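Local coordinates for protein EvpC (Edwardsiella tarda, PDB 3EAA) that probably serves as the Hcp component of a type VI secretion system, a secreted protein whose six copies assemble into a ring-shaped hexamer, at residues E86-T89 / F95-C98; S72-G77 / V105-Y110; K11-S16 / H21-E26. All blocks are in the same frame, centred on the assembly; numbering follows the deposited sequence.

Contact 1: residues E86-T89 / F95-C98; sequences EICT and FAFC
An antiparallel backbone pairing, with the F97 ring laid over it and the F95 ring beside T89, joins 86-89 to 95-98 near the turn of the hairpin formed by strands 80-88 and 96-102. C88 and A96 form a non-hydrogen-bonded pair with a CA to CA distance of 4.0 Å, and C88 SG rests against A96 CB. Beyond this pair, T89 N donates to F95 O at 2.9 Å, in a fairly straight bond (160° at the hydrogen) that comes in tilted from the carbonyl plane. On the other side of the pair, I87 N reaches C98 O at 3.3 Å, nearly straight and in the carbonyl plane, whereas the link from F97 N to I87 O is weak and bent. The second strand turns a corner at F97, and the ladder loses its regularity there. This is the far end of a hairpin in the Hcp barrel, where E86 and C88 also bond through their backbones to Y6 and D4 of strand 4-9, and F97 to V138. F97 CG sits over its own main chain, between N and C (chi1 54°), and this swings the ring back over the first strand: I87 O lies over one face, T89 N comes to the edge in the ring plane, and CZ meets I87 CG2 at 3.4 Å. T89 CG2 approaches the same ring obliquely at CD2, and also lies over one face of the F95 ring, offset toward its rim. T89 OG1 hydrogen-bonds to A91 O within the turn. On the face opposite C88 and A96, I87 CD1 packs on C98 CB at 3.5 Å. F97 and C98 also pack on P122 and M63 of a neighbouring subunit. E86 lays its extended chain past A96, with CG nearest to CB, and its side chain also touches H21 and W24.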
loop_
_atom_site.group_PDB
_atom_site.type_symbol
_atom_site.label_atom_id
_atom_site.label_comp_id
_atom_site.label_asym_id
_atom_site.label_seq_id
_atom_site.Cartn_x
_atom_site.Cartn_y
_atom_site.Cartn_z
ATOM N N GLU A 86 -1.916 -26.842 -18.285
ATOM C CA GLU A 86 -3.224 -27.340 -18.667
ATOM C C GLU A 86 -4.308 -26.999 -17.644
ATOM O O GLU A 86 -4.256 -27.439 -16.494
ATOM C CB GLU A 86 -3.141 -28.846 -18.870
ATOM C CG GLU A 86 -4.124 -29.400 -19.852
ATOM C CD GLU A 86 -3.715 -30.773 -20.359
ATOM O OE1 GLU A 86 -2.553 -30.924 -20.801
ATOM O OE2 GLU A 86 -4.557 -31.698 -20.320
ATOM N N ILE A 87 -5.291 -26.215 -18.072
ATOM C CA ILE A 87 -6.412 -25.881 -17.222
ATOM C C ILE A 87 -7.628 -26.652 -17.713
ATOM O O ILE A 87 -7.973 -26.610 -18.893
ATOM C CB ILE A 87 -6.695 -24.371 -17.218
ATOM C CG1 ILE A 87 -5.399 -23.571 -17.190
ATOM C CG2 ILE A 87 -7.540 -23.990 -16.015
ATOM C CD1 ILE A 87 -4.811 -23.312 -18.555
ATOM N N CYS A 88 -8.270 -27.368 -16.798
ATOM C CA CYS A 88 -9.330 -28.300 -17.160
ATOM C C CYS A 88 -10.628 -27.982 -16.437
ATOM O O CYS A 88 -10.623 -27.694 -15.249
ATOM C CB CYS A 88 -8.909 -29.734 -16.824
ATOM S SG CYS A 88 -7.279 -30.225 -17.441
ATOM N N THR A 89 -11.738 -28.069 -17.163
ATOM C CA THR A 89 -13.049 -27.721 -16.636
ATOM C C THR A 89 -13.490 -28.611 -15.485
ATOM O O THR A 89 -13.327 -29.819 -15.527
ATOM C CB THR A 89 -14.101 -27.826 -17.728
ATOM O OG1 THR A 89 -14.104 -29.166 -18.240
ATOM C CG2 THR A 89 -13.792 -26.842 -18.852
ATOM N N PHE A 95 -12.234 -31.653 -19.550
ATOM C CA PHE A 95 -11.247 -31.449 -20.604
ATOM C C PHE A 95 -10.506 -30.119 -20.446
ATOM O O PHE A 95 -10.935 -29.219 -19.722
ATOM C CB PHE A 95 -11.901 -31.523 -21.980
ATOM C CG PHE A 95 -12.846 -30.400 -22.254
ATOM C CD1 PHE A 95 -12.420 -29.274 -22.926
ATOM C CD2 PHE A 95 -14.162 -30.467 -21.833
ATOM C CE1 PHE A 95 -13.281 -28.242 -23.175
ATOM C CE2 PHE A 95 -15.028 -29.439 -22.084
ATOM C CZ PHE A 95 -14.589 -28.324 -22.754
ATOM N N ALA A 96 -9.381 -30.006 -21.136
ATOM C CA ALA A 96 -8.541 -28.829 -21.025
ATOM C C ALA A 96 -8.957 -27.772 -22.033
ATOM O O ALA A 96 -8.752 -27.923 -23.232
ATOM C CB ALA A 96 -7.092 -29.207 -21.221
ATOM N N PHE A 97 -9.533 -26.687 -21.541
ATOM C CA PHE A 97 -10.033 -25.649 -22.422
ATOM C C PHE A 97 -8.925 -24.679 -22.738
ATOM O O PHE A 97 -9.120 -23.696 -23.443
ATOM C CB PHE A 97 -11.212 -24.925 -21.779
ATOM C CG PHE A 97 -10.911 -24.389 -20.421
ATOM C CD1 PHE A 97 -10.495 -23.088 -20.257
ATOM C CD2 PHE A 97 -11.034 -25.190 -19.304
ATOM C CE1 PHE A 97 -10.217 -22.592 -19.005
ATOM C CE2 PHE A 97 -10.752 -24.700 -18.042
ATOM C CZ PHE A 97 -10.344 -23.401 -17.897
ATOM N N CYS A 98 -7.748 -24.962 -22.212
ATOM C CA CYS A 98 -6.594 -24.126 -22.482
ATOM C C CYS A 98 -5.327 -24.923 -22.309
ATOM O O CYS A 98 -5.035 -25.406 -21.220
ATOM C CB CYS A 98 -6.563 -22.932 -21.539
ATOM S SG CYS A 98 -5.189 -21.836 -21.882
#

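Contact 2: residues S72-G77 / V105-Y110; sequences SAAVQG and VAVSSY
A73 and A74, in the last turn of helix 67-76, pack on V107 and Y110 of strand 105-113 in this Hcp barrel. That strand is the outer one, within this chain, of the four-stranded sheet, which a strand of a neighbouring subunit extends at Y110. The axes of 72-76 and 105-110 cross almost at right angles (96°), 7.0 Å apart at their closest, a spacing allowed by the two small alanines. The close part centres on V107, whose two methyls each meet one alanine: CG2 meets A73 CB at 3.7 Å, while CG1, anti to the backbone N (chi1 177°), points to A74 and comes within 4.2 Å of its CB. A74 CB also touches Y110 CB at 4.1 Å, but the phenol ring leads away from the helix and meets W32 of the neighbouring subunit. No hydrogen bond crosses between the two segments, so their direct contact is apolar. Beyond A74 the helix parts from the strand: V75 turns to W155 of the neighbouring subunit, Q76 sends its amide out to solvent, and G77 ends the helix with positive phi in a Schellman motif. On the strand, S108 and S109 both face D127 in a classic beta bulge and direct their CB atoms away from the helix. The neighbouring subunit adds the polar link: ND2 of its N36 bonds to A74 O and weakly to V107 O, and A74 O also accepts G77 N at 3.1 Å.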
loop_
_atom_site.group_PDB
_atom_site.type_symbol
_atom_site.label_atom_id
_atom_site.label_comp_id
_atom_site.label_asym_id
_atom_site.label_seq_id
_atom_site.Cartn_x
_atom_site.Cartn_y
_atom_site.Cartn_z
ATOM N N SER A 72 16.144 -27.968 -6.498
ATOM C CA SER A 72 17.431 -28.230 -7.116
ATOM C C SER A 72 17.517 -27.568 -8.483
ATOM O O SER A 72 18.547 -27.010 -8.860
ATOM C CB SER A 72 17.631 -29.731 -7.263
ATOM O OG SER A 72 17.313 -30.394 -6.058
ATOM N N ALA A 73 16.424 -27.633 -9.230
ATOM C CA ALA A 73 16.425 -27.060 -10.560
ATOM C C ALA A 73 16.905 -25.611 -10.482
ATOM O O ALA A 73 17.804 -25.198 -11.218
ATOM C CB ALA A 73 15.048 -27.154 -11.191
ATOM N N ALA A 74 16.314 -24.849 -9.570
ATOM C CA ALA A 74 16.704 -23.460 -9.390
ATOM C C ALA A 74 18.229 -23.285 -9.410
ATOM O O ALA A 74 18.785 -22.782 -10.386
ATOM C CB ALA A 74 16.124 -22.910 -8.110
ATOM N N VAL A 75 18.894 -23.701 -8.335
ATOM C CA VAL A 75 20.328 -23.474 -8.167
ATOM C C VAL A 75 21.167 -24.238 -9.170
ATOM O O VAL A 75 22.369 -24.023 -9.280
ATOM C CB VAL A 75 20.801 -23.927 -6.787
ATOM C CG1 VAL A 75 20.188 -23.065 -5.696
ATOM C CG2 VAL A 75 20.474 -25.407 -6.572
ATOM N N GLN A 76 20.531 -25.146 -9.892
ATOM C CA GLN A 76 21.249 -26.015 -10.808
ATOM C C GLN A 76 21.199 -25.478 -12.225
ATOM O O GLN A 76 21.924 -25.945 -13.096
ATOM C CB GLN A 76 20.619 -27.400 -10.771
ATOM C CG GLN A 76 21.531 -28.520 -11.173
ATOM C CD GLN A 76 21.211 -29.787 -10.408
ATOM O OE1 GLN A 76 21.131 -29.775 -9.181
ATOM N NE2 GLN A 76 21.007 -30.882 -11.130
ATOM N N GLY A 77 20.319 -24.505 -12.440
ATOM C CA GLY A 77 20.069 -23.961 -13.759
ATOM C C GLY A 77 19.597 -25.034 -14.716
ATOM O O GLY A 77 19.940 -25.023 -15.890
ATOM N N VAL A 105 12.661 -24.972 -21.117
ATOM C CA VAL A 105 12.284 -24.329 -19.879
ATOM C C VAL A 105 13.347 -24.440 -18.797
ATOM O O VAL A 105 14.084 -25.421 -18.735
ATOM C CB VAL A 105 10.998 -24.947 -19.316
ATOM C CG1 VAL A 105 10.238 -23.912 -18.482
ATOM C CG2 VAL A 105 10.129 -25.479 -20.435
ATOM N N ALA A 106 13.393 -23.427 -17.932
ATOM C CA ALA A 106 14.224 -23.433 -16.727
ATOM C C ALA A 106 13.433 -22.927 -15.519
ATOM O O ALA A 106 12.460 -22.202 -15.662
ATOM C CB ALA A 106 15.464 -22.572 -16.940
ATOM N N VAL A 107 13.851 -23.309 -14.323
ATOM C CA VAL A 107 13.342 -22.662 -13.123
ATOM C C VAL A 107 14.240 -21.470 -12.789
ATOM O O VAL A 107 15.416 -21.643 -12.469
ATOM C CB VAL A 107 13.293 -23.617 -11.909
ATOM C CG1 VAL A 107 12.835 -22.857 -10.679
ATOM C CG2 VAL A 107 12.383 -24.804 -12.179
ATOM N N SER A 108 13.693 -20.263 -12.874
ATOM C CA SER A 108 14.485 -19.058 -12.652
ATOM C C SER A 108 14.470 -18.663 -11.182
ATOM O O SER A 108 15.356 -17.967 -10.697
ATOM C CB SER A 108 13.972 -17.903 -13.516
ATOM O OG SER A 108 12.559 -17.778 -13.428
ATOM N N SER A 109 13.447 -19.108 -10.473
ATOM C CA SER A 109 13.374 -18.868 -9.050
ATOM C C SER A 109 12.431 -19.860 -8.406
ATOM O O SER A 109 11.458 -20.323 -9.004
ATOM C CB SER A 109 12.906 -17.450 -8.747
ATOM O OG SER A 109 11.493 -17.394 -8.642
ATOM N N TYR A 110 12.761 -20.200 -7.177
ATOM C CA TYR A 110 11.920 -21.031 -6.375
ATOM C C TYR A 110 11.825 -20.313 -5.051
ATOM O O TYR A 110 12.839 -19.888 -4.496
ATOM C CB TYR A 110 12.568 -22.391 -6.177
ATOM C CG TYR A 110 11.942 -23.171 -5.051
ATOM C CD1 TYR A 110 10.966 -24.120 -5.305
ATOM C CD2 TYR A 110 12.304 -22.941 -3.735
ATOM C CE1 TYR A 110 10.384 -24.825 -4.285
ATOM C CE2 TYR A 110 11.721 -23.632 -2.717
ATOM C CZ TYR A 110 10.764 -24.578 -2.995
ATOM O OH TYR A 110 10.170 -25.280 -1.976
#

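Contact 3: residues K11-S16 / H21-E26; sequences KVDGES and HKKWIE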
loop_
_atom_site.group_PDB
_atom_site.type_symbol
_atom_site.label_atom_id
_atom_site.label_comp_id
_atom_site.label_asym_id
_atom_site.label_seq_id
_atom_site.Cartn_x
_atom_site.Cartn_y
_atom_site.Cartn_z
ATOM N N LYS A 11 10.392 -35.797 -16.769
ATOM C CA LYS A 11 11.043 -36.570 -15.707
ATOM C C LYS A 11 11.009 -35.836 -14.363
ATOM O O LYS A 11 12.040 -35.661 -13.719
ATOM C CB LYS A 11 12.483 -36.962 -16.086
ATOM C CG LYS A 11 12.598 -38.244 -16.942
ATOM C CD LYS A 11 14.057 -38.667 -17.208
ATOM C CE LYS A 11 14.727 -37.777 -18.252
ATOM N NZ LYS A 11 16.199 -37.997 -18.369
ATOM N N VAL A 12 9.817 -35.407 -13.953
ATOM C CA VAL A 12 9.625 -34.669 -12.703
ATOM C C VAL A 12 8.237 -34.936 -12.124
ATOM O O VAL A 12 7.337 -34.106 -12.216
ATOM C CB VAL A 12 9.810 -33.139 -12.881
ATOM C CG1 VAL A 12 9.592 -32.418 -11.555
ATOM C CG2 VAL A 12 11.190 -32.819 -13.427
ATOM N N ASP A 13 8.069 -36.103 -11.518
ATOM C CA ASP A 13 6.760 -36.519 -11.022
ATOM C C ASP A 13 6.203 -35.605 -9.944
ATOM O O ASP A 13 6.793 -35.455 -8.879
ATOM C CB ASP A 13 6.809 -37.951 -10.481
ATOM C CG ASP A 13 7.328 -38.942 -11.494
ATOM O OD1 ASP A 13 6.907 -38.862 -12.663
ATOM O OD2 ASP A 13 8.158 -39.798 -11.124
ATOM N N GLY A 14 5.046 -35.020 -10.222
ATOM C CA GLY A 14 4.293 -34.315 -9.206
ATOM C C GLY A 14 3.437 -35.315 -8.459
ATOM O O GLY A 14 3.807 -36.482 -8.350
ATOM N N GLU A 15 2.280 -34.878 -7.977
ATOM C CA GLU A 15 1.487 -35.686 -7.061
ATOM C C GLU A 15 0.025 -35.874 -7.484
ATOM O O GLU A 15 -0.747 -36.515 -6.777
ATOM C CB GLU A 15 1.535 -35.029 -5.680
ATOM C CG GLU A 15 1.532 -35.971 -4.500
ATOM C CD GLU A 15 2.308 -35.399 -3.340
ATOM O OE1 GLU A 15 1.718 -35.230 -2.254
ATOM O OE2 GLU A 15 3.511 -35.109 -3.524
ATOM N N SER A 16 -0.366 -35.325 -8.627
ATOM C CA SER A 16 -1.774 -35.370 -9.014
ATOM C C SER A 16 -2.334 -36.789 -9.078
ATOM O O SER A 16 -1.599 -37.772 -9.031
ATOM C CB SER A 16 -2.025 -34.649 -10.337
ATOM O OG SER A 16 -3.403 -34.697 -10.657
ATOM N N HIS A 21 -4.424 -36.683 -15.621
ATOM C CA HIS A 21 -3.199 -36.004 -15.197
ATOM C C HIS A 21 -2.454 -36.738 -14.079
ATOM O O HIS A 21 -2.161 -36.166 -13.028
ATOM C CB HIS A 21 -3.503 -34.562 -14.787
ATOM C CG HIS A 21 -4.193 -33.773 -15.849
ATOM N ND1 HIS A 21 -3.519 -32.911 -16.697
ATOM C CD2 HIS A 21 -5.491 -33.721 -16.227
ATOM C CE1 HIS A 21 -4.371 -32.365 -17.534
ATOM N NE2 HIS A 21 -5.583 -32.837 -17.274
ATOM N N LYS A 22 -2.132 -38.000 -14.329
ATOM C CA LYS A 22 -1.521 -38.841 -13.314
ATOM C C LYS A 22 -0.086 -38.410 -12.996
ATOM O O LYS A 22 0.745 -38.272 -13.897
ATOM C CB LYS A 22 -1.575 -40.309 -13.741
ATOM C CG LYS A 22 -2.996 -40.853 -13.880
ATOM C CD LYS A 22 -3.014 -42.210 -14.586
ATOM C CE LYS A 22 -4.441 -42.697 -14.835
ATOM N NZ LYS A 22 -4.498 -44.121 -15.280
ATOM N N LYS A 23 0.182 -38.189 -11.709
ATOM C CA LYS A 23 1.501 -37.767 -11.235
ATOM C C LYS A 23 1.937 -36.384 -11.752
ATOM O O LYS A 23 3.079 -35.960 -11.548
ATOM C CB LYS A 23 2.557 -38.837 -11.544
ATOM C CG LYS A 23 2.457 -40.072 -10.653
ATOM C CD LYS A 23 3.198 -41.285 -11.228
ATOM C CE LYS A 23 4.584 -41.473 -10.612
ATOM N NZ LYS A 23 5.087 -42.872 -10.771
ATOM N N TRP A 24 1.023 -35.682 -12.414
ATOM C CA TRP A 24 1.255 -34.296 -12.784
ATOM C C TRP A 24 1.369 -33.466 -11.525
ATOM O O TRP A 24 1.033 -33.938 -10.444
ATOM C CB TRP A 24 0.072 -33.771 -13.583
ATOM C CG TRP A 24 0.099 -34.130 -15.010
ATOM C CD1 TRP A 24 0.184 -35.381 -15.535
ATOM C CD2 TRP A 24 0.015 -33.229 -16.116
ATOM N NE1 TRP A 24 0.169 -35.315 -16.905
ATOM C CE2 TRP A 24 0.066 -34.006 -17.287
ATOM C CE3 TRP A 24 -0.090 -31.836 -16.228
ATOM C CZ2 TRP A 24 0.012 -33.440 -18.558
ATOM C CZ3 TRP A 24 -0.143 -31.277 -17.492
ATOM C CH2 TRP A 24 -0.093 -32.078 -18.638
ATOM N N ILE A 25 1.815 -32.222 -11.669
ATOM C CA ILE A 25 1.859 -31.299 -10.543
ATOM C C ILE A 25 0.587 -30.462 -10.484
ATOM O O ILE A 25 0.270 -29.742 -11.429
ATOM C CB ILE A 25 3.055 -30.327 -10.636
ATOM C CG1 ILE A 25 4.386 -31.059 -10.447
ATOM C CG2 ILE A 25 2.905 -29.202 -9.619
ATOM C CD1 ILE A 25 4.924 -31.678 -11.734
ATOM N N GLU A 26 -0.131 -30.554 -9.369
ATOM C CA GLU A 26 -1.328 -29.750 -9.149
ATOM C C GLU A 26 -0.967 -28.299 -8.830
ATOM O O GLU A 26 -0.165 -28.026 -7.933
ATOM C CB GLU A 26 -2.193 -30.354 -8.031
ATOM C CG GLU A 26 -2.884 -31.673 -8.407
ATOM C CD GLU A 26 -3.841 -32.176 -7.332
ATOM O OE1 GLU A 26 -3.728 -31.706 -6.176
ATOM O OE2 GLU A 26 -4.704 -33.037 -7.643
#
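I25 lays its CG1-CD1 arm along the backbone of G14: CG1 comes to 3.5 Å from G14 CA, and CD1 reaches back to V12 O at 3.5 Å. The glycine has no side chain, so the isoleucine meets bare main chain. Next to it, S16 is held from several sides. Its N donates to W24 O at 2.7 Å, straight at the hydrogen (163°) and nearly along the C=O axis, and its own O receives K23 N at 3.2 Å from well above the carbonyl plane (60° out of it). A weaker, bent bond runs from G14 N to K23 O at 2.6 Å. Together these bonds close the 11-16 loop, which leaves strand 4-9, against the approach to strand 25-27, at the edge of the seven-stranded sheet. That approach is a type II beta turn from H21 to W24, with W24 N bonded to H21 O at 3.3 Å and K23 at the turn position of positive phi. S16 OG, anti to its N, extends toward H21 O and lies also near D18 OD2, two weak partners for one proton. S16 CB in turn touches E26 CG. The turn brings the two aromatic residues together: H21 ND1 sits 3.5 Å above the centre of the W24 ring, and H21 itself stacks on Y6 of strand 4-9. Out in the solvent, D13 and K23 run side by side, pointing the same way, with the carboxylate beside K23 CE; D13 OD2 and K23 NZ remain 4.4 Å apart, beyond salt-bridge range. The grip on this loop therefore comes mainly from main-chain bonds, and the D13-K23 charges probably contribute only a mild, solvent-screened attraction.

In the fold
From the N terminus, the chain leaves strand 4-9 and closes a short loop at contact 3 as it enters strand 25-27. It then builds strands of the other sheet and reaches helix 67-76, where contact 2 opens. Before that contact closes at 105-110, strands 80-88 and 96-102 form the hairpin whose far end is contact 1; contact 1 is thus enclosed within contact 2, while contact 3 precedes both. Contacts 1 and 2 lie on opposite sides of the chain's centre, about 26 Å apart between centres. Contacts 1 and 3 touch on the seven-stranded sheet, where H21 meets E86 and C88. Contact 2 ties the helix to the four-stranded sheet.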